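Local coordinates for molybdopterin molybdotransferase (Pyrococcus horikoshii, PDB 1UZ5), which probably inserts molybdenum from molybdate into adenylylated molybdopterin, with magnesium as cofactor and releasing AMP, in molybdenum cofactor synthesis, at residues 99-102 against 103-107. Sequence-based numbering, arbitrary orientation.
Sequences AYIS and TGAML. With SO4 (sulfate ion), chain B.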
loop_
_atom_site.group_PDB
_atom_site.type_symbol
_atom_site.label_atom_id
_atom_site.label_comp_id
_atom_site.label_asym_id
_atom_site.label_seq_id
_atom_site.Cartn_x
_atom_site.Cartn_y
_atom_site.Cartn_z
ATOM N N ALA A 99 33.509 -24.973 24.115
ATOM C CA ALA A 99 32.381 -25.820 23.757
ATOM C C ALA A 99 32.229 -25.871 22.253
ATOM O O ALA A 99 32.396 -24.856 21.566
ATOM C CB ALA A 99 31.100 -25.281 24.375
ATOM N N TYR A 100 31.948 -27.054 21.726
ATOM C CA TYR A 100 31.718 -27.146 20.300
ATOM C C TYR A 100 30.375 -26.443 20.084
ATOM O O TYR A 100 29.478 -26.531 20.925
ATOM C CB TYR A 100 31.586 -28.594 19.831
ATOM C CG TYR A 100 31.212 -28.647 18.371
ATOM C CD1 TYR A 100 32.139 -28.310 17.389
ATOM C CD2 TYR A 100 29.902 -28.916 17.977
ATOM C CE1 TYR A 100 31.775 -28.227 16.052
ATOM C CE2 TYR A 100 29.524 -28.836 16.635
ATOM C CZ TYR A 100 30.465 -28.487 15.682
ATOM O OH TYR A 100 30.098 -28.374 14.361
ATOM N N ILE A 101 30.235 -25.742 18.970
ATOM C CA ILE A 101 28.983 -25.054 18.694
ATOM C C ILE A 101 28.766 -25.019 17.189
ATOM O O ILE A 101 29.715 -24.853 16.430
ATOM C CB ILE A 101 29.003 -23.610 19.260
ATOM C CG1 ILE A 101 27.629 -22.959 19.099
ATOM C CG2 ILE A 101 30.068 -22.772 18.544
ATOM C CD1 ILE A 101 27.472 -21.685 19.908
ATOM N N SER A 102 27.523 -25.204 16.755
ATOM C CA SER A 102 27.236 -25.175 15.328
ATOM C C SER A 102 26.671 -23.819 14.929
ATOM O O SER A 102 26.162 -23.066 15.765
ATOM C CB SER A 102 26.263 -26.298 14.947
ATOM O OG SER A 102 25.068 -26.213 15.687
ATOM N N THR A 103 26.778 -23.502 13.644
ATOM C CA THR A 103 26.286 -22.233 13.135
ATOM C C THR A 103 24.846 -21.996 13.569
ATOM O O THR A 103 24.026 -22.910 13.530
ATOM C CB THR A 103 26.349 -22.197 11.597
ATOM O OG1 THR A 103 27.691 -22.459 11.172
ATOM C CG2 THR A 103 25.919 -20.836 11.076
ATOM N N GLY A 104 24.554 -20.768 13.994
ATOM C CA GLY A 104 23.207 -20.409 14.407
ATOM C C GLY A 104 22.858 -20.701 15.854
ATOM O O GLY A 104 21.894 -20.147 16.390
ATOM N N ALA A 105 23.641 -21.560 16.493
ATOM C CA ALA A 105 23.385 -21.936 17.882
ATOM C C ALA A 105 23.752 -20.836 18.885
ATOM O O ALA A 105 24.577 -19.964 18.598
ATOM C CB ALA A 105 24.129 -23.227 18.201
ATOM N N MET A 106 23.134 -20.892 20.061
ATOM C CA MET A 106 23.359 -19.907 21.115
ATOM C C MET A 106 24.650 -20.153 21.905
ATOM O O MET A 106 24.916 -21.269 22.335
ATOM C CB MET A 106 22.177 -19.920 22.078
ATOM C CG MET A 106 22.244 -18.887 23.181
ATOM S SD MET A 106 20.697 -18.834 24.104
ATOM C CE MET A 106 21.219 -18.013 25.651
ATOM N N LEU A 107 25.446 -19.109 22.112
ATOM C CA LEU A 107 26.684 -19.286 22.869
ATOM C C LEU A 107 26.407 -19.595 24.325
ATOM O O LEU A 107 25.501 -19.030 24.931
ATOM C CB LEU A 107 27.564 -18.031 22.800
ATOM C CG LEU A 107 28.482 -17.861 21.582
ATOM C CD1 LEU A 107 27.681 -17.841 20.288
ATOM C CD2 LEU A 107 29.268 -16.567 21.746
HETATM S S SO4 B . 22.716 -28.642 14.198
HETATM O O1 SO4 B . 24.247 -28.909 13.718
HETATM O O2 SO4 B . 22.062 -28.056 13.044
HETATM O O3 SO4 B . 22.166 -29.762 14.583
HETATM O O4 SO4 B . 22.859 -27.638 15.215
#
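Ala105 N donates to Ser102 O across 3.0 Å, a fairly straight bond (158° at the hydrogen). It closes a type II beta turn, with Thr103 and Gly104 at its corners; Gly104 takes the positive phi (86°) usual for the third residue of such a turn. Beside this bond, the Ala105 methyl packs on the Ile101 side chain, CB to CG1 3.6 Å. Ile101 runs its longer branch out anti to the backbone N (chi1 -174°), which carries CD1 along the returning chain, 3.5 Å from Met106 O, and on to Leu107 CD1 at 3.9 Å. The turn ends strand 97-101 in the mixed beta sheet of the MoeA N-terminal region and folds the chain back over that strand's last residue. Ser102 OG gives a hydrogen bond to O4 of a sulfate, 2.7 Å away and probably from the crystallisation liquor; Ala85 N also binds this ion. Val83 and Val114, from strands 75-83 and 113-116, pack around Ile101. Asp57, in the loop before strand 58-61, accepts from Thr103 N through OD1, and Arg53 NE, on strand 53-54, donates to Gly104 O.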